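PDB 5VJ4: uncharacterized protein from Borrelia turicatae, which is of unknown function but is a putative surface lipoprotein of a relapsing fever spirochete, differentially regulated in the tick-mammal cycle and possibly lipid-binding. Local coordinates for residues 209-220 against 279-290. Residues are numbered along the deposited sequence; the frame is centred on the assembly and turned at random.
Sequences RFAQAVVYYAPR and VRMIDIYRGVKI. With SO4 (sulfate ion), chain D.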
ATOM      1  N   ARG A 209     -22.263  -0.796 -10.478  1.00 61.51           N
ATOM      2  CA  ARG A 209     -21.105  -0.548  -9.642  1.00 64.68           C
ATOM      3  C   ARG A 209     -20.232   0.599 -10.133  1.00 57.00           C
ATOM      4  O   ARG A 209     -19.783   1.409  -9.322  1.00 66.08           O
ATOM      5  CB  ARG A 209     -20.266  -1.809  -9.424  1.00 66.78           C
ATOM      6  CG  ARG A 209     -19.046  -1.600  -8.529  1.00 69.61           C
ATOM      7  CD  ARG A 209     -19.402  -1.138  -7.129  1.00 61.23           C
ATOM      8  NE  ARG A 209     -18.236  -1.173  -6.255  1.00 77.11           N
ATOM      9  CZ  ARG A 209     -18.140  -0.501  -5.111  1.00 72.70           C
ATOM     10  NH1 ARG A 209     -19.126   0.291  -4.682  1.00 50.74           N
ATOM     11  NH2 ARG A 209     -17.032  -0.610  -4.402  1.00 72.13           N
ATOM     12  N   PHE A 210     -19.987   0.673 -11.436  1.00 51.12           N
ATOM     13  CA  PHE A 210     -19.138   1.733 -11.953  1.00 45.59           C
ATOM     14  C   PHE A 210     -19.719   3.094 -11.566  1.00 49.37           C
ATOM     15  O   PHE A 210     -19.012   3.962 -11.053  1.00 49.55           O
ATOM     16  CB  PHE A 210     -18.919   1.644 -13.471  1.00 36.27           C
ATOM     17  CG  PHE A 210     -18.229   2.845 -14.018  1.00 37.28           C
ATOM     18  CD1 PHE A 210     -18.942   4.031 -14.263  1.00 33.84           C
ATOM     19  CD2 PHE A 210     -16.840   2.830 -14.247  1.00 38.91           C
ATOM     20  CE1 PHE A 210     -18.281   5.169 -14.733  1.00 49.75           C
ATOM     21  CE2 PHE A 210     -16.170   3.980 -14.721  1.00 43.63           C
ATOM     22  CZ  PHE A 210     -16.893   5.152 -14.965  1.00 47.42           C
ATOM     23  N   ALA A 211     -21.011   3.282 -11.805  1.00 54.91           N
ATOM     24  CA  ALA A 211     -21.625   4.585 -11.505  1.00 59.12           C
ATOM     25  C   ALA A 211     -21.706   4.844 -10.014  1.00 52.65           C
ATOM     26  O   ALA A 211     -21.588   5.980  -9.587  1.00 62.13           O
ATOM     27  CB  ALA A 211     -22.995   4.697 -12.136  1.00 54.61           C
ATOM     28  N   GLN A 212     -21.888   3.775  -9.242  1.00 60.17           N
ATOM     29  CA  GLN A 212     -22.015   3.831  -7.781  1.00 51.97           C
ATOM     30  C   GLN A 212     -20.709   4.267  -7.166  1.00 61.94           C
ATOM     31  O   GLN A 212     -20.710   5.118  -6.278  1.00 69.64           O
ATOM     32  CB  GLN A 212     -22.362   2.435  -7.260  1.00 58.29           C
ATOM     33  CG  GLN A 212     -22.915   2.332  -5.859  1.00 67.40           C
ATOM     34  CD  GLN A 212     -23.223   0.889  -5.497  1.00 82.43           C
ATOM     35  OE1 GLN A 212     -22.309   0.081  -5.229  1.00 92.73           O
ATOM     36  NE2 GLN A 212     -24.521   0.547  -5.488  1.00 78.54           N
ATOM     37  N   ALA A 213     -19.616   3.694  -7.688  1.00 46.16           N
ATOM     38  CA  ALA A 213     -18.293   3.811  -7.122  1.00 48.53           C
ATOM     39  C   ALA A 213     -17.541   5.047  -7.550  1.00 54.97           C
ATOM     40  O   ALA A 213     -16.713   5.590  -6.805  1.00 56.82           O
ATOM     41  CB  ALA A 213     -17.479   2.577  -7.460  1.00 43.02           C
ATOM     42  N   VAL A 214     -17.810   5.488  -8.762  1.00 52.67           N
ATOM     43  CA  VAL A 214     -17.045   6.579  -9.316  1.00 53.76           C
ATOM     44  C   VAL A 214     -17.410   7.917  -8.648  1.00 56.87           C
ATOM     45  O   VAL A 214     -16.586   8.817  -8.574  1.00 56.54           O
ATOM     46  CB  VAL A 214     -17.171   6.580 -10.857  1.00 61.60           C
ATOM     47  CG1 VAL A 214     -18.426   7.303 -11.344  1.00 72.10           C
ATOM     48  CG2 VAL A 214     -15.935   7.156 -11.478  1.00 62.87           C
ATOM     49  N   VAL A 215     -18.635   8.049  -8.149  1.00 60.38           N
ATOM     50  CA  VAL A 215     -19.026   9.312  -7.521  1.00 68.51           C
ATOM     51  C   VAL A 215     -18.522   9.452  -6.086  1.00 64.85           C
ATOM     52  O   VAL A 215     -18.584  10.540  -5.535  1.00 70.47           O
ATOM     53  CB  VAL A 215     -20.535   9.609  -7.572  1.00 58.47           C
ATOM     54  CG1 VAL A 215     -20.978   9.952  -8.998  1.00 84.71           C
ATOM     55  CG2 VAL A 215     -21.321   8.471  -6.958  1.00 50.71           C
ATOM     56  N   TYR A 216     -18.027   8.365  -5.498  1.00 44.96           N
ATOM     57  CA  TYR A 216     -17.350   8.431  -4.220  1.00 37.32           C
ATOM     58  C   TYR A 216     -16.261   9.508  -4.199  1.00 54.47           C
ATOM     59  O   TYR A 216     -15.868   9.973  -3.116  1.00 71.02           O
ATOM     60  CB  TYR A 216     -16.712   7.086  -3.831  1.00 37.02           C
ATOM     61  CG  TYR A 216     -17.659   5.928  -3.555  1.00 49.19           C
ATOM     62  CD1 TYR A 216     -18.966   6.136  -3.098  1.00 44.24           C
ATOM     63  CD2 TYR A 216     -17.228   4.610  -3.707  1.00 51.73           C
ATOM     64  CE1 TYR A 216     -19.805   5.068  -2.818  1.00 46.96           C
ATOM     65  CE2 TYR A 216     -18.074   3.530  -3.443  1.00 49.97           C
ATOM     66  CZ  TYR A 216     -19.356   3.767  -3.015  1.00 48.20           C
ATOM     67  OH  TYR A 216     -20.189   2.715  -2.772  1.00 62.30           O
ATOM     68  N   TYR A 217     -15.777   9.898  -5.382  1.00 47.93           N
ATOM     69  CA  TYR A 217     -14.577  10.730  -5.466  1.00 49.39           C
ATOM     70  C   TYR A 217     -14.903  12.215  -5.557  1.00 48.78           C
ATOM     71  O   TYR A 217     -14.043  13.047  -5.298  1.00 58.29           O
ATOM     72  CB  TYR A 217     -13.616  10.231  -6.585  1.00 49.12           C
ATOM     73  CG  TYR A 217     -12.822   9.005  -6.137  1.00 49.27           C
ATOM     74  CD1 TYR A 217     -13.326   7.723  -6.327  1.00 45.26           C
ATOM     75  CD2 TYR A 217     -11.590   9.131  -5.471  1.00 47.72           C
ATOM     76  CE1 TYR A 217     -12.631   6.596  -5.881  1.00 46.20           C
ATOM     77  CE2 TYR A 217     -10.891   8.007  -5.006  1.00 47.73           C
ATOM     78  CZ  TYR A 217     -11.417   6.739  -5.212  1.00 54.19           C
ATOM     79  OH  TYR A 217     -10.739   5.612  -4.775  1.00 55.62           O
ATOM     80  N   ALA A 218     -16.144  12.547  -5.912  1.00 52.45           N
ATOM     81  CA  ALA A 218     -16.552  13.944  -6.038  1.00 49.85           C
ATOM     82  C   ALA A 218     -16.336  14.737  -4.730  1.00 68.89           C
ATOM     83  O   ALA A 218     -15.602  15.744  -4.754  1.00 63.84           O
ATOM     84  CB  ALA A 218     -17.964  14.042  -6.536  1.00 48.49           C
ATOM     85  N   PRO A 219     -16.899  14.257  -3.579  1.00 50.73           N
ATOM     86  CA  PRO A 219     -16.574  14.864  -2.306  1.00 47.97           C
ATOM     87  C   PRO A 219     -15.075  15.040  -2.085  1.00 64.05           C
ATOM     88  O   PRO A 219     -14.651  16.073  -1.537  1.00 65.67           O
ATOM     89  CB  PRO A 219     -17.063  13.829  -1.310  1.00 46.92           C
ATOM     90  CG  PRO A 219     -18.217  13.203  -1.968  1.00 47.67           C
ATOM     91  CD  PRO A 219     -17.767  13.082  -3.373  1.00 47.64           C
ATOM     92  N   ARG A 220     -14.295  14.037  -2.507  1.00 48.67           N
ATOM     93  CA  ARG A 220     -12.889  13.997  -2.195  1.00 54.88           C
ATOM     94  C   ARG A 220     -12.138  15.109  -2.916  1.00 51.86           C
ATOM     95  O   ARG A 220     -11.194  15.680  -2.355  1.00 77.87           O
ATOM     96  CB  ARG A 220     -12.300  12.603  -2.430  1.00 59.23           C
ATOM     97  CG  ARG A 220     -13.047  11.506  -1.676  1.00 58.78           C
ATOM     98  CD  ARG A 220     -12.559  10.099  -2.033  1.00 49.57           C
ATOM     99  NE  ARG A 220     -13.107   9.092  -1.142  1.00 40.92           N
ATOM    100  CZ  ARG A 220     -13.454   7.858  -1.502  1.00 68.52           C
ATOM    101  NH1 ARG A 220     -13.325   7.460  -2.750  1.00 57.26           N
ATOM    102  NH2 ARG A 220     -13.970   7.011  -0.608  1.00 72.12           N
ATOM    103  N   VAL A 279      -8.722   5.469   1.321  1.00 53.78           N
ATOM    104  CA  VAL A 279      -9.959   5.676   0.556  1.00 48.73           C
ATOM    105  C   VAL A 279     -10.360   4.438  -0.235  1.00 49.11           C
ATOM    106  O   VAL A 279     -11.526   4.120  -0.330  1.00 43.19           O
ATOM    107  CB  VAL A 279      -9.950   6.919  -0.337  1.00 43.81           C
ATOM    108  CG1 VAL A 279      -9.738   8.147   0.515  1.00 44.11           C
ATOM    109  CG2 VAL A 279      -8.899   6.850  -1.413  1.00 44.98           C
ATOM    110  N   ARG A 280      -9.393   3.703  -0.754  1.00 46.68           N
ATOM    111  CA  ARG A 280      -9.756   2.511  -1.467  1.00 47.77           C
ATOM    112  C   ARG A 280     -10.421   1.462  -0.563  1.00 47.85           C
ATOM    113  O   ARG A 280     -11.392   0.836  -0.949  1.00 54.54           O
ATOM    114  CB  ARG A 280      -8.568   1.947  -2.178  1.00 46.61           C
ATOM    115  CG  ARG A 280      -8.978   0.864  -3.115  1.00 67.19           C
ATOM    116  CD  ARG A 280      -7.828   0.445  -3.985  1.00 80.47           C
ATOM    117  NE  ARG A 280      -8.312  -0.563  -4.927  1.00 80.38           N
ATOM    118  CZ  ARG A 280      -8.251  -1.871  -4.708  1.00 72.11           C
ATOM    119  NH1 ARG A 280      -8.714  -2.698  -5.623  1.00 88.36           N
ATOM    120  NH2 ARG A 280      -7.720  -2.353  -3.579  1.00100.72           N
HETATM  121  N   MSE A 281      -9.926   1.304   0.652  1.00 53.91           N
HETATM  122  CA  MSE A 281     -10.550   0.376   1.583  1.00 57.61           C
HETATM  123  C   MSE A 281     -11.949   0.823   1.875  1.00 50.23           C
HETATM  124  O   MSE A 281     -12.793   0.004   2.141  1.00 56.79           O
HETATM  125  CB  MSE A 281      -9.755   0.363   2.852  1.00 50.87           C
HETATM  126  CG  MSE A 281     -10.483  -0.454   3.896  1.00 77.79           C
HETATM  127 SE   MSE A 281      -9.719  -0.053   5.685  1.00 85.55          SE
HETATM  128  CE  MSE A 281     -10.584   1.614   6.222  1.00 53.17           C
ATOM    129  N   ILE A 282     -12.204   2.121   1.795  1.00 42.01           N
ATOM    130  CA  ILE A 282     -13.539   2.669   2.065  1.00 46.09           C
ATOM    131  C   ILE A 282     -14.533   2.316   0.952  1.00 67.34           C
ATOM    132  O   ILE A 282     -15.662   1.885   1.248  1.00 57.73           O
ATOM    133  CB  ILE A 282     -13.507   4.214   2.273  1.00 53.03           C
ATOM    134  CG1 ILE A 282     -12.651   4.576   3.485  1.00 53.83           C
ATOM    135  CG2 ILE A 282     -14.908   4.793   2.441  1.00 44.09           C
ATOM    136  CD1 ILE A 282     -12.661   6.045   3.833  1.00 47.01           C
ATOM    137  N   ASP A 283     -14.121   2.528  -0.309  1.00 66.63           N
ATOM    138  CA  ASP A 283     -14.930   2.157  -1.465  1.00 51.18           C
ATOM    139  C   ASP A 283     -15.251   0.662  -1.375  1.00 57.81           C
ATOM    140  O   ASP A 283     -16.425   0.265  -1.472  1.00 55.13           O
ATOM    141  CB  ASP A 283     -14.205   2.445  -2.791  1.00 65.27           C
ATOM    142  CG  ASP A 283     -13.799   3.913  -2.971  1.00 85.66           C
ATOM    143  OD1 ASP A 283     -14.428   4.833  -2.360  1.00 72.36           O
ATOM    144  OD2 ASP A 283     -12.838   4.127  -3.767  1.00 61.79           O
ATOM    145  N   ILE A 284     -14.227  -0.167  -1.141  1.00 39.04           N
ATOM    146  CA  ILE A 284     -14.460  -1.597  -1.152  1.00 41.69           C
ATOM    147  C   ILE A 284     -15.486  -1.960  -0.087  1.00 49.23           C
ATOM    148  O   ILE A 284     -16.441  -2.662  -0.376  1.00 58.14           O
ATOM    149  CB  ILE A 284     -13.165  -2.358  -0.931  1.00 39.95           C
ATOM    150  CG1 ILE A 284     -12.337  -2.340  -2.213  1.00 48.68           C
ATOM    151  CG2 ILE A 284     -13.462  -3.775  -0.477  1.00 38.57           C
ATOM    152  CD1 ILE A 284     -10.828  -2.314  -2.002  1.00 51.54           C
ATOM    153  N   TYR A 285     -15.283  -1.443   1.125  1.00 56.32           N
ATOM    154  CA  TYR A 285     -16.160  -1.722   2.231  1.00 58.67           C
ATOM    155  C   TYR A 285     -17.598  -1.361   1.879  1.00 58.32           C
ATOM    156  O   TYR A 285     -18.530  -2.094   2.196  1.00 58.08           O
ATOM    157  CB  TYR A 285     -15.740  -0.931   3.458  1.00 55.64           C
ATOM    158  CG  TYR A 285     -16.713  -1.083   4.603  1.00 54.25           C
ATOM    159  CD1 TYR A 285     -16.724  -2.240   5.379  1.00 48.09           C
ATOM    160  CD2 TYR A 285     -17.649  -0.087   4.879  1.00 53.65           C
ATOM    161  CE1 TYR A 285     -17.626  -2.401   6.413  1.00 46.51           C
ATOM    162  CE2 TYR A 285     -18.567  -0.236   5.890  1.00 49.16           C
ATOM    163  CZ  TYR A 285     -18.542  -1.391   6.657  1.00 56.14           C
ATOM    164  OH  TYR A 285     -19.430  -1.530   7.683  1.00 49.70           O
ATOM    165  N   ARG A 286     -17.770  -0.221   1.240  1.00 44.97           N
ATOM    166  CA  ARG A 286     -19.094   0.252   0.903  1.00 47.80           C
ATOM    167  C   ARG A 286     -19.805  -0.670  -0.053  1.00 57.21           C
ATOM    168  O   ARG A 286     -21.012  -0.852   0.070  1.00 63.84           O
ATOM    169  CB  ARG A 286     -19.041   1.630   0.289  1.00 37.18           C
ATOM    170  CG  ARG A 286     -18.680   2.705   1.258  1.00 34.12           C
ATOM    171  CD  ARG A 286     -18.713   4.024   0.546  1.00 51.91           C
ATOM    172  NE  ARG A 286     -18.398   5.091   1.465  1.00 39.63           N
ATOM    173  CZ  ARG A 286     -17.836   6.244   1.131  1.00 57.61           C
ATOM    174  NH1 ARG A 286     -17.463   6.489  -0.123  1.00 65.09           N
ATOM    175  NH2 ARG A 286     -17.591   7.141   2.077  1.00 48.13           N
ATOM    176  N   GLY A 287     -19.055  -1.230  -1.000  1.00 47.30           N
ATOM    177  CA  GLY A 287     -19.599  -2.185  -1.949  1.00 51.38           C
ATOM    178  C   GLY A 287     -20.125  -3.407  -1.225  1.00 57.58           C
ATOM    179  O   GLY A 287     -21.238  -3.872  -1.489  1.00 67.99           O
ATOM    180  N   VAL A 288     -19.340  -3.908  -0.281  1.00 45.54           N
ATOM    181  CA  VAL A 288     -19.744  -5.097   0.443  1.00 48.37           C
ATOM    182  C   VAL A 288     -20.971  -4.805   1.282  1.00 55.23           C
ATOM    183  O   VAL A 288     -21.893  -5.602   1.335  1.00 52.90           O
ATOM    184  CB  VAL A 288     -18.648  -5.604   1.355  1.00 49.12           C
ATOM    185  CG1 VAL A 288     -19.125  -6.880   2.020  1.00 43.69           C
ATOM    186  CG2 VAL A 288     -17.373  -5.836   0.556  1.00 46.23           C
ATOM    187  N   LYS A 289     -20.968  -3.646   1.923  1.00 67.07           N
ATOM    188  CA  LYS A 289     -22.051  -3.265   2.777  1.00 57.28           C
ATOM    189  C   LYS A 289     -23.297  -3.145   1.933  1.00 63.71           C
ATOM    190  O   LYS A 289     -24.329  -3.655   2.333  1.00 66.55           O
ATOM    191  CB  LYS A 289     -21.739  -1.958   3.468  1.00 73.67           C
ATOM    192  CG  LYS A 289     -22.969  -1.179   3.912  1.00119.22           C
ATOM    193  CD  LYS A 289     -22.605   0.041   4.753  1.00126.33           C
ATOM    194  CE  LYS A 289     -23.544   0.180   5.952  1.00106.10           C
ATOM    195  NZ  LYS A 289     -24.464   1.344   5.903  1.00104.52           N
ATOM    196  N   ILE A 290     -23.201  -2.499   0.770  1.00 73.62           N
ATOM    197  CA  ILE A 290     -24.396  -2.305  -0.066  1.00 63.58           C
ATOM    198  C   ILE A 290     -24.927  -3.621  -0.591  1.00 68.95           C
ATOM    199  O   ILE A 290     -26.125  -3.841  -0.554  1.00 79.02           O
ATOM    200  CB  ILE A 290     -24.208  -1.266  -1.165  1.00 55.93           C
ATOM    201  CG1 ILE A 290     -24.105   0.101  -0.486  1.00133.40           C
ATOM    202  CG2 ILE A 290     -25.437  -1.178  -2.021  1.00 63.02           C
ATOM    203  CD1 ILE A 290     -23.731   1.272  -1.371  1.00153.37           C
TER
HETATM  204  S   SO4 D 502     -22.467  -4.694 -10.700  1.00 63.47           S
HETATM  205  O1  SO4 D 502     -23.024  -6.066 -10.930  1.00 71.39           O
HETATM  206  O2  SO4 D 502     -22.987  -4.185  -9.404  1.00 84.13           O
HETATM  207  O3  SO4 D 502     -22.865  -3.668 -11.701  1.00 67.68           O
HETATM  208  O4  SO4 D 502     -20.987  -4.839 -10.735  1.00 89.30           O
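Helix 209-214 crosses helix 279-290 obliquely in a broadly antiparallel sense, their axes 10.9 Å apart at closest approach and 133° between directions; Arg209 lies beside Gly287, and the chain then runs on through 215-220, bringing Tyr217 beside Val279. The Asp283 carboxylate faces this later part. It forms a salt bridge in which Arg220 NH1 (2.9 Å) and Arg220 NH2 (2.8 Å) both donate end-on to Asp283 OD1, on its syn side. The Arg220 guanidinium lies sandwiched, with Val279 CB over one face and the carbonyl oxygen of Tyr216 over the other, while its NH1 sits above the centre of the Tyr217 ring. Tyr217 OH adds a weak hydrogen bond to Asp283 OD2, 2.8 Å from Tyr217 OH to Asp283 OD2, so both oxygens of the buried acid are engaged.

With CG anti to the carbonyl carbon (chi1 -66°), the Tyr216 side chain reaches toward helix 279-290 and slides past Arg286. There CD of Arg286 makes a CH-pi contact, 3.9 Å from the Tyr216 ring centroid, and the guanidinium forms a cation-pi pair over the same face. Asp245 takes a salt bridge from each arginine, Arg286 NH2 to OD1 and Arg220 NE to OD2, so that Arg220 links two acids.

Toward the other end, Arg209 bends at chi2 (61°) and passes over Gly287, whose CA packs against a guanidinium face. Arg209 NH2 donates to Asp283 O (3.1 Å), approaching from above the carbonyl plane; this oxygen also accepts the helical bond from Gly287 N. Arg209 NH1 bonds Gln212 OE1, and its backbone N donates to a sulfate, probably from the crystallisation liquor. The arrangement is a polar interhelical network around a buried aspartate, joining the short helices after helix 176-201 to the long helix 263-301 in this all-helical fold.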